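Local coordinates for protein racemase, putative (Roseobacter denitrificans, PDB 3TCS) that probably acts as a magnesium-dependent hydro-lyase or racemase of the mandelate racemase family, and binds a magnesium ion together with D-alanine in its barrel, at residues 165-170 against 229-234; 201-206 against 329-334. All blocks are in the same frame, centred on the assembly; numbering follows the deposited sequence.

Contact 1. Residues 165-170 against 229-234; sequences AFKVRA and HFEEPC. With MG (magnesium ion), chain J; DAL (D-alanine), chain L.
Lys167 and Glu231 meet across strands 165-169 and 229-231, whose backbones stay well apart: the nearest pair, Lys167 CA and His229 CA, is 8.6 Å away, so side chains alone bridge the gap. The Lys167 chain, bent at its third torsion (chi3 80°), crosses that of Glu231 at about a right angle, and its NZ makes a salt bridge of 2.8 Å to Glu231 OE1, arriving from above the carboxylate plane. The same oxygen accepts a nearly straight bond (172°) from His229 NE2 at 2.9 Å, on its anti side and close to the imidazole plane. Two donors thus fix the rotation of the carboxylate, leaving Glu231 OE2 to bind magnesium at 2.0 Å. Lys167 NZ also lies 2.8 Å from the amino N of D-alanine, while the Arg169 guanidinium meets the ligand's CA with its edge. Asp205 and Glu257 share the metal, and Glu333 gives Lys167 a second salt bridge. These are pocket residues at the C-terminal strand ends of an enolase-superfamily TIM barrel. Strand 201-205 runs parallel between the two strands, strand 132-139 flanks 165-169 on its other edge, and helix 147-161 packs outside on Phe166 and Val168.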
ATOM      1  N   ALA B 165     -33.403   6.309  -1.983  1.00  7.12           N
ATOM      2  CA  ALA B 165     -32.249   5.966  -2.813  1.00  7.91           C
ATOM      3  C   ALA B 165     -31.765   4.606  -2.318  1.00  7.21           C
ATOM      4  O   ALA B 165     -31.761   4.347  -1.113  1.00  8.04           O
ATOM      5  CB  ALA B 165     -31.145   7.023  -2.673  1.00  6.86           C
ATOM      6  N   PHE B 166     -31.373   3.737  -3.248  1.00  7.08           N
ATOM      7  CA  PHE B 166     -30.945   2.383  -2.907  1.00  7.08           C
ATOM      8  C   PHE B 166     -29.819   1.888  -3.803  1.00  8.39           C
ATOM      9  O   PHE B 166     -29.835   2.126  -5.008  1.00  8.31           O
ATOM     10  CB  PHE B 166     -32.134   1.424  -3.066  1.00  9.36           C
ATOM     11  CG  PHE B 166     -33.352   1.843  -2.306  1.00  8.43           C
ATOM     12  CD1 PHE B 166     -33.607   1.323  -1.044  1.00  8.30           C
ATOM     13  CD2 PHE B 166     -34.201   2.823  -2.817  1.00  9.67           C
ATOM     14  CE1 PHE B 166     -34.692   1.781  -0.291  1.00 10.11           C
ATOM     15  CE2 PHE B 166     -35.286   3.288  -2.074  1.00 10.76           C
ATOM     16  CZ  PHE B 166     -35.529   2.765  -0.808  1.00 10.37           C
ATOM     17  N   LYS B 167     -28.854   1.185  -3.217  1.00  8.42           N
ATOM     18  CA  LYS B 167     -27.752   0.625  -3.991  1.00  8.14           C
ATOM     19  C   LYS B 167     -27.667  -0.891  -3.801  1.00  9.52           C
ATOM     20  O   LYS B 167     -27.726  -1.394  -2.678  1.00  9.50           O
ATOM     21  CB  LYS B 167     -26.411   1.263  -3.600  1.00  9.82           C
ATOM     22  CG  LYS B 167     -25.264   0.839  -4.535  1.00  8.93           C
ATOM     23  CD  LYS B 167     -23.999   1.685  -4.357  1.00  7.74           C
ATOM     24  CE  LYS B 167     -23.166   1.254  -3.154  1.00  9.49           C
ATOM     25  NZ  LYS B 167     -21.961   2.139  -2.996  1.00  7.94           N
ATOM     26  N   VAL B 168     -27.536  -1.615  -4.908  1.00  8.92           N
ATOM     27  CA  VAL B 168     -27.427  -3.066  -4.865  1.00  9.80           C
ATOM     28  C   VAL B 168     -26.140  -3.467  -5.579  1.00  9.83           C
ATOM     29  O   VAL B 168     -25.385  -2.602  -6.027  1.00 10.08           O
ATOM     30  CB  VAL B 168     -28.650  -3.752  -5.533  1.00 10.06           C
ATOM     31  CG1 VAL B 168     -29.917  -3.389  -4.776  1.00  9.40           C
ATOM     32  CG2 VAL B 168     -28.757  -3.341  -6.996  1.00  9.24           C
ATOM     33  N   ARG B 169     -25.895  -4.768  -5.694  1.00 10.00           N
ATOM     34  CA  ARG B 169     -24.666  -5.262  -6.315  1.00 10.48           C
ATOM     35  C   ARG B 169     -24.850  -5.929  -7.670  1.00 10.91           C
ATOM     36  O   ARG B 169     -25.842  -6.620  -7.906  1.00 11.05           O
ATOM     37  CB  ARG B 169     -23.982  -6.265  -5.380  1.00 10.30           C
ATOM     38  CG  ARG B 169     -23.778  -5.759  -3.959  1.00 11.46           C
ATOM     39  CD  ARG B 169     -22.667  -4.721  -3.886  1.00  9.61           C
ATOM     40  NE  ARG B 169     -22.887  -3.775  -2.794  1.00 10.40           N
ATOM     41  CZ  ARG B 169     -22.015  -2.843  -2.421  1.00 11.15           C
ATOM     42  NH1 ARG B 169     -20.849  -2.733  -3.041  1.00  9.69           N
ATOM     43  NH2 ARG B 169     -22.323  -2.003  -1.447  1.00  9.76           N
ATOM     44  N   ALA B 170     -23.863  -5.728  -8.539  1.00  8.35           N
ATOM     45  CA  ALA B 170     -23.846  -6.313  -9.875  1.00 11.34           C
ATOM     46  C   ALA B 170     -22.615  -7.210  -9.961  1.00 11.77           C
ATOM     47  O   ALA B 170     -21.646  -7.009  -9.228  1.00 12.00           O
ATOM     48  CB  ALA B 170     -23.762  -5.211 -10.941  1.00 10.69           C
ATOM     49  N   HIS B 229     -26.456   5.728 -11.047  1.00  9.47           N
ATOM     50  CA  HIS B 229     -25.131   5.586 -10.449  1.00  9.24           C
ATOM     51  C   HIS B 229     -24.565   4.184 -10.718  1.00  8.12           C
ATOM     52  O   HIS B 229     -25.146   3.192 -10.300  1.00  9.47           O
ATOM     53  CB  HIS B 229     -25.328   5.872  -8.950  1.00  9.15           C
ATOM     54  CG  HIS B 229     -24.109   5.718  -8.100  1.00 10.50           C
ATOM     55  ND1 HIS B 229     -23.612   6.752  -7.338  1.00 10.83           N
ATOM     56  CD2 HIS B 229     -23.389   4.623  -7.760  1.00 10.89           C
ATOM     57  CE1 HIS B 229     -22.647   6.300  -6.559  1.00 10.95           C
ATOM     58  NE2 HIS B 229     -22.493   5.010  -6.792  1.00 11.87           N
ATOM     59  N   PHE B 230     -23.448   4.119 -11.443  1.00  6.54           N
ATOM     60  CA  PHE B 230     -22.790   2.856 -11.793  1.00  6.87           C
ATOM     61  C   PHE B 230     -21.400   2.877 -11.157  1.00  8.08           C
ATOM     62  O   PHE B 230     -20.464   3.493 -11.681  1.00  7.56           O
ATOM     63  CB  PHE B 230     -22.696   2.735 -13.323  1.00  6.97           C
ATOM     64  CG  PHE B 230     -22.246   1.380 -13.817  1.00  7.26           C
ATOM     65  CD1 PHE B 230     -22.120   0.299 -12.950  1.00  8.68           C
ATOM     66  CD2 PHE B 230     -21.974   1.187 -15.168  1.00  9.14           C
ATOM     67  CE1 PHE B 230     -21.731  -0.959 -13.425  1.00  7.80           C
ATOM     68  CE2 PHE B 230     -21.586  -0.060 -15.655  1.00  6.32           C
ATOM     69  CZ  PHE B 230     -21.464  -1.135 -14.784  1.00  8.57           C
ATOM     70  N   GLU B 231     -21.270   2.186 -10.030  1.00  7.28           N
ATOM     71  CA  GLU B 231     -20.021   2.183  -9.279  1.00  7.85           C
ATOM     72  C   GLU B 231     -19.011   1.080  -9.566  1.00  8.37           C
ATOM     73  O   GLU B 231     -19.364  -0.097  -9.686  1.00  9.90           O
ATOM     74  CB  GLU B 231     -20.347   2.186  -7.783  1.00  7.45           C
ATOM     75  CG  GLU B 231     -19.162   2.461  -6.869  1.00 10.98           C
ATOM     76  CD  GLU B 231     -19.603   2.729  -5.436  1.00 11.73           C
ATOM     77  OE1 GLU B 231     -20.726   3.244  -5.256  1.00 11.78           O
ATOM     78  OE2 GLU B 231     -18.826   2.451  -4.499  1.00  9.83           O
ATOM     79  N   GLU B 232     -17.747   1.494  -9.659  1.00  6.49           N
ATOM     80  CA  GLU B 232     -16.609   0.604  -9.882  1.00  8.08           C
ATOM     81  C   GLU B 232     -16.891  -0.496 -10.902  1.00  9.24           C
ATOM     82  O   GLU B 232     -16.834  -1.690 -10.590  1.00  7.97           O
ATOM     83  CB  GLU B 232     -16.192  -0.009  -8.542  1.00  8.40           C
ATOM     84  CG  GLU B 232     -14.757  -0.490  -8.489  1.00  8.08           C
ATOM     85  CD  GLU B 232     -14.359  -0.931  -7.091  1.00 11.42           C
ATOM     86  OE1 GLU B 232     -14.504  -0.117  -6.157  1.00 12.15           O
ATOM     87  OE2 GLU B 232     -13.903  -2.084  -6.926  1.00 12.06           O
ATOM     88  N   PRO B 233     -17.191  -0.105 -12.148  1.00  8.70           N
ATOM     89  CA  PRO B 233     -17.480  -1.089 -13.191  1.00  8.99           C
ATOM     90  C   PRO B 233     -16.316  -2.021 -13.516  1.00 11.61           C
ATOM     91  O   PRO B 233     -16.521  -3.214 -13.749  1.00 10.98           O
ATOM     92  CB  PRO B 233     -17.873  -0.222 -14.384  1.00  9.78           C
ATOM     93  CG  PRO B 233     -17.080   1.032 -14.169  1.00  9.56           C
ATOM     94  CD  PRO B 233     -17.246   1.264 -12.684  1.00  9.36           C
ATOM     95  N   CYS B 234     -15.101  -1.471 -13.525  1.00 10.07           N
ATOM     96  CA  CYS B 234     -13.903  -2.243 -13.853  1.00 11.42           C
ATOM     97  C   CYS B 234     -12.897  -2.278 -12.709  1.00 11.03           C
ATOM     98  O   CYS B 234     -13.016  -1.518 -11.745  1.00 11.21           O
ATOM     99  CB  CYS B 234     -13.215  -1.631 -15.079  1.00 11.06           C
ATOM    100  SG  CYS B 234     -14.287  -1.369 -16.506  1.00 13.76           S
TER
HETATM  101 MG    MG J 368     -18.285   0.633  -3.819  1.00 10.98          MG
HETATM  102  N   DAL L 370     -19.550   1.192  -1.898  1.00 11.02           N
HETATM  103  CA  DAL L 370     -19.759  -0.217  -1.518  1.00 13.70           C
HETATM  104  CB  DAL L 370     -20.138  -0.324  -0.048  1.00  9.29           C
HETATM  105  C   DAL L 370     -18.507  -0.992  -1.756  1.00 13.37           C
HETATM  106  O   DAL L 370     -18.044  -1.057  -2.849  1.00 20.29           O
HETATM  107  O   HOH W   1     -17.137  -0.327  -5.292  1.00 10.81           O

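Contact 2. Residues 201-206 against 329-334; sequences DLLIDA and GKYLEF. With MG (magnesium ion), chain J; DAL (D-alanine), chain L.
Apolar packing joins Leu203 to Tyr331, whose side chains come from opposite directions. Leu203 CD2 lies 3.8 Å from Tyr331 CE2, and both methyls and CG gather round the phenol end; the approach to the ring is oblique. The leucine CG stands anti to its own carbonyl carbon (chi1 -58°), which sends the branch toward the tyrosine. Lys330 CB, 3.5 Å above the plane, covers one face of the same ring over its centre, and Tyr137 meets it edge-to-face. An alanine at Tyr331 would remove the ring, and Leu203 would probably lose its packing partner here, opening a gap beside its methyls in the barrel interior.

The two backbones are not paired: Leu203 CA and Glu333 CA are 10.6 Å apart, as befits strands separated round the wall of a TIM barrel, with strands 165-169 and 132-139 in between. Leu203 points inward like Asp205 two residues on, and meets Tyr331 inside the barrel, on the N-terminal side of the metal site.

The charged group at the rim makes only van der Waals contact: Asp201 OD2 sits 4.0 Å from Tyr331 CE1, at the ring edge, the carboxylate turned 70° from the ring plane; its salt bridge is with Arg135.

Metal and ligand contacts lie above this packing, round the bound D-alanine. Asp205 OD2 binds magnesium at 2.1 Å, and the metal-bound water lies 2.7 Å from Asp205 OD1, placed to donate to it. Across the pocket, Glu333 also borders D-alanine, its carboxylate held by Ser139 OG and the Cys308 backbone N.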
ATOM      1  N   ASP B 201     -34.202   6.768  -6.296  1.00 10.93           N
ATOM      2  CA  ASP B 201     -32.960   6.681  -7.048  1.00 11.40           C
ATOM      3  C   ASP B 201     -32.405   5.280  -6.886  1.00 10.19           C
ATOM      4  O   ASP B 201     -32.442   4.714  -5.795  1.00 10.20           O
ATOM      5  CB  ASP B 201     -31.932   7.688  -6.533  1.00 14.35           C
ATOM      6  CG  ASP B 201     -32.292   9.116  -6.875  1.00 19.61           C
ATOM      7  OD1 ASP B 201     -32.613   9.382  -8.054  1.00 22.09           O
ATOM      8  OD2 ASP B 201     -32.242   9.973  -5.969  1.00 23.04           O
ATOM      9  N   LEU B 202     -31.891   4.720  -7.970  1.00  8.67           N
ATOM     10  CA  LEU B 202     -31.327   3.385  -7.915  1.00  7.92           C
ATOM     11  C   LEU B 202     -29.870   3.438  -8.329  1.00  8.57           C
ATOM     12  O   LEU B 202     -29.525   4.004  -9.371  1.00  8.31           O
ATOM     13  CB  LEU B 202     -32.109   2.436  -8.825  1.00  7.96           C
ATOM     14  CG  LEU B 202     -33.579   2.264  -8.437  1.00  7.93           C
ATOM     15  CD1 LEU B 202     -34.272   1.330  -9.425  1.00  8.28           C
ATOM     16  CD2 LEU B 202     -33.663   1.701  -7.016  1.00  9.14           C
ATOM     17  N   LEU B 203     -29.023   2.852  -7.489  1.00  7.97           N
ATOM     18  CA  LEU B 203     -27.585   2.811  -7.707  1.00  7.34           C
ATOM     19  C   LEU B 203     -27.144   1.355  -7.767  1.00  6.79           C
ATOM     20  O   LEU B 203     -27.836   0.470  -7.265  1.00  6.39           O
ATOM     21  CB  LEU B 203     -26.855   3.477  -6.539  1.00  6.94           C
ATOM     22  CG  LEU B 203     -27.145   4.934  -6.173  1.00 10.35           C
ATOM     23  CD1 LEU B 203     -28.564   5.086  -5.615  1.00 12.23           C
ATOM     24  CD2 LEU B 203     -26.123   5.380  -5.139  1.00  9.81           C
ATOM     25  N   ILE B 204     -25.996   1.099  -8.374  1.00  6.71           N
ATOM     26  CA  ILE B 204     -25.496  -0.266  -8.419  1.00  8.52           C
ATOM     27  C   ILE B 204     -23.972  -0.213  -8.305  1.00  9.11           C
ATOM     28  O   ILE B 204     -23.351   0.785  -8.671  1.00  9.65           O
ATOM     29  CB  ILE B 204     -25.955  -0.995  -9.707  1.00  7.90           C
ATOM     30  CG1 ILE B 204     -25.937  -2.507  -9.471  1.00  8.53           C
ATOM     31  CG2 ILE B 204     -25.062  -0.615 -10.879  1.00  9.70           C
ATOM     32  CD1 ILE B 204     -26.761  -3.303 -10.477  1.00  7.57           C
ATOM     33  N   ASP B 205     -23.379  -1.277  -7.771  1.00  7.53           N
ATOM     34  CA  ASP B 205     -21.931  -1.335  -7.570  1.00  6.58           C
ATOM     35  C   ASP B 205     -21.437  -2.680  -8.093  1.00  8.09           C
ATOM     36  O   ASP B 205     -21.922  -3.723  -7.661  1.00  8.13           O
ATOM     37  CB  ASP B 205     -21.626  -1.222  -6.069  1.00  8.44           C
ATOM     38  CG  ASP B 205     -20.176  -0.876  -5.782  1.00  9.13           C
ATOM     39  OD1 ASP B 205     -19.289  -1.279  -6.564  1.00  8.59           O
ATOM     40  OD2 ASP B 205     -19.932  -0.208  -4.752  1.00  9.17           O
ATOM     41  N   ALA B 206     -20.477  -2.663  -9.012  1.00  8.06           N
ATOM     42  CA  ALA B 206     -19.960  -3.908  -9.586  1.00  8.58           C
ATOM     43  C   ALA B 206     -18.659  -4.390  -8.950  1.00  8.78           C
ATOM     44  O   ALA B 206     -18.129  -5.441  -9.316  1.00 10.13           O
ATOM     45  CB  ALA B 206     -19.769  -3.741 -11.091  1.00  9.92           C
ATOM     46  N   GLY B 329     -21.935  15.145  -2.904  1.00 10.93           N
ATOM     47  CA  GLY B 329     -22.762  14.380  -3.814  1.00  9.60           C
ATOM     48  C   GLY B 329     -24.196  14.396  -3.313  1.00 11.06           C
ATOM     49  O   GLY B 329     -24.529  15.167  -2.410  1.00 10.22           O
ATOM     50  N   LYS B 330     -25.035  13.519  -3.862  1.00  9.43           N
ATOM     51  CA  LYS B 330     -26.452  13.483  -3.521  1.00  9.02           C
ATOM     52  C   LYS B 330     -26.855  12.831  -2.207  1.00  9.36           C
ATOM     53  O   LYS B 330     -27.932  13.112  -1.686  1.00  9.95           O
ATOM     54  CB  LYS B 330     -27.231  12.783  -4.639  1.00 10.51           C
ATOM     55  CG  LYS B 330     -26.978  13.317  -6.042  1.00 14.33           C
ATOM     56  CD  LYS B 330     -27.589  12.370  -7.071  1.00 15.51           C
ATOM     57  CE  LYS B 330     -27.197  12.743  -8.489  1.00 19.26           C
ATOM     58  NZ  LYS B 330     -27.795  11.814  -9.495  1.00 22.35           N
ATOM     59  N   TYR B 331     -26.007  11.967  -1.663  1.00  8.60           N
ATOM     60  CA  TYR B 331     -26.386  11.254  -0.453  1.00  8.77           C
ATOM     61  C   TYR B 331     -25.260  10.515   0.248  1.00  9.14           C
ATOM     62  O   TYR B 331     -24.192  10.283  -0.317  1.00  7.56           O
ATOM     63  CB  TYR B 331     -27.505  10.255  -0.796  1.00  8.02           C
ATOM     64  CG  TYR B 331     -27.478   9.779  -2.249  1.00  7.66           C
ATOM     65  CD1 TYR B 331     -28.656   9.707  -3.000  1.00  7.56           C
ATOM     66  CD2 TYR B 331     -26.277   9.459  -2.883  1.00  6.89           C
ATOM     67  CE1 TYR B 331     -28.632   9.341  -4.346  1.00  8.99           C
ATOM     68  CE2 TYR B 331     -26.241   9.088  -4.236  1.00  9.12           C
ATOM     69  CZ  TYR B 331     -27.424   9.037  -4.959  1.00 10.37           C
ATOM     70  OH  TYR B 331     -27.399   8.715  -6.300  1.00 10.78           O
ATOM     71  N   LEU B 332     -25.542  10.143   1.492  1.00  7.79           N
ATOM     72  CA  LEU B 332     -24.627   9.407   2.360  1.00  8.23           C
ATOM     73  C   LEU B 332     -24.843   7.907   2.167  1.00  7.95           C
ATOM     74  O   LEU B 332     -25.978   7.439   2.225  1.00  7.96           O
ATOM     75  CB  LEU B 332     -24.935   9.743   3.824  1.00  7.91           C
ATOM     76  CG  LEU B 332     -24.234   8.915   4.903  1.00  6.69           C
ATOM     77  CD1 LEU B 332     -22.892   9.552   5.221  1.00  6.37           C
ATOM     78  CD2 LEU B 332     -25.104   8.850   6.162  1.00  6.45           C
ATOM     79  N   GLU B 333     -23.773   7.148   1.942  1.00  7.98           N
ATOM     80  CA  GLU B 333     -23.936   5.705   1.810  1.00  8.62           C
ATOM     81  C   GLU B 333     -24.346   5.201   3.192  1.00  9.81           C
ATOM     82  O   GLU B 333     -23.716   5.535   4.199  1.00  7.52           O
ATOM     83  CB  GLU B 333     -22.632   5.034   1.379  1.00  9.04           C
ATOM     84  CG  GLU B 333     -22.721   3.513   1.450  1.00  8.04           C
ATOM     85  CD  GLU B 333     -21.620   2.801   0.703  1.00 10.31           C
ATOM     86  OE1 GLU B 333     -20.480   3.310   0.621  1.00  7.67           O
ATOM     87  OE2 GLU B 333     -21.904   1.702   0.197  1.00 12.91           O
ATOM     88  N   PHE B 334     -25.411   4.413   3.254  1.00  8.01           N
ATOM     89  CA  PHE B 334     -25.868   3.921   4.547  1.00  7.94           C
ATOM     90  C   PHE B 334     -26.134   2.423   4.506  1.00  7.89           C
ATOM     91  O   PHE B 334     -27.123   1.978   3.938  1.00  7.30           O
ATOM     92  CB  PHE B 334     -27.140   4.661   4.955  1.00  8.02           C
ATOM     93  CG  PHE B 334     -27.504   4.483   6.402  1.00  9.14           C
ATOM     94  CD1 PHE B 334     -26.870   5.231   7.390  1.00 10.14           C
ATOM     95  CD2 PHE B 334     -28.466   3.551   6.777  1.00  8.91           C
ATOM     96  CE1 PHE B 334     -27.191   5.054   8.736  1.00  8.61           C
ATOM     97  CE2 PHE B 334     -28.795   3.364   8.123  1.00  9.64           C
ATOM     98  CZ  PHE B 334     -28.154   4.120   9.101  1.00 10.29           C
TER
HETATM   99 MG    MG J 368     -18.285   0.633  -3.819  1.00 10.98          MG
HETATM  100  N   DAL L 370     -19.550   1.192  -1.898  1.00 11.02           N
HETATM  101  CA  DAL L 370     -19.759  -0.217  -1.518  1.00 13.70           C
HETATM  102  CB  DAL L 370     -20.138  -0.324  -0.048  1.00  9.29           C
HETATM  103  C   DAL L 370     -18.507  -0.992  -1.756  1.00 13.37           C
HETATM  104  O   DAL L 370     -18.044  -1.057  -2.849  1.00 20.29           O
HETATM  105  O   HOH W   1     -17.137  -0.327  -5.292  1.00 10.81           O

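How the contacts relate
After the N-terminal sheet and barrel strand 132-139, the chain enters strand 165-169, passes helix 184-196, and returns as strand 201-205 before helix 212-224 leads to strand 229-231, where contact 1 closes a loop of 58 intervening residues. Contact 2 opens inside that loop and closes far beyond it, at 329-334, after 122 residues, so the two loops cross rather than nest. Segment 201-206 is the shared neighbour: Phe166 O lies 2.7 Å from Leu203 N and Glu231 N 2.9 Å from Ile204 O, both probable hydrogen bonds. Contact 1 bridges strands 165-169 and 229-231 across the intervening strand 201-205, contact 2 reaches the late strand 332-335, and both converge on one magnesium ion and one D-alanine.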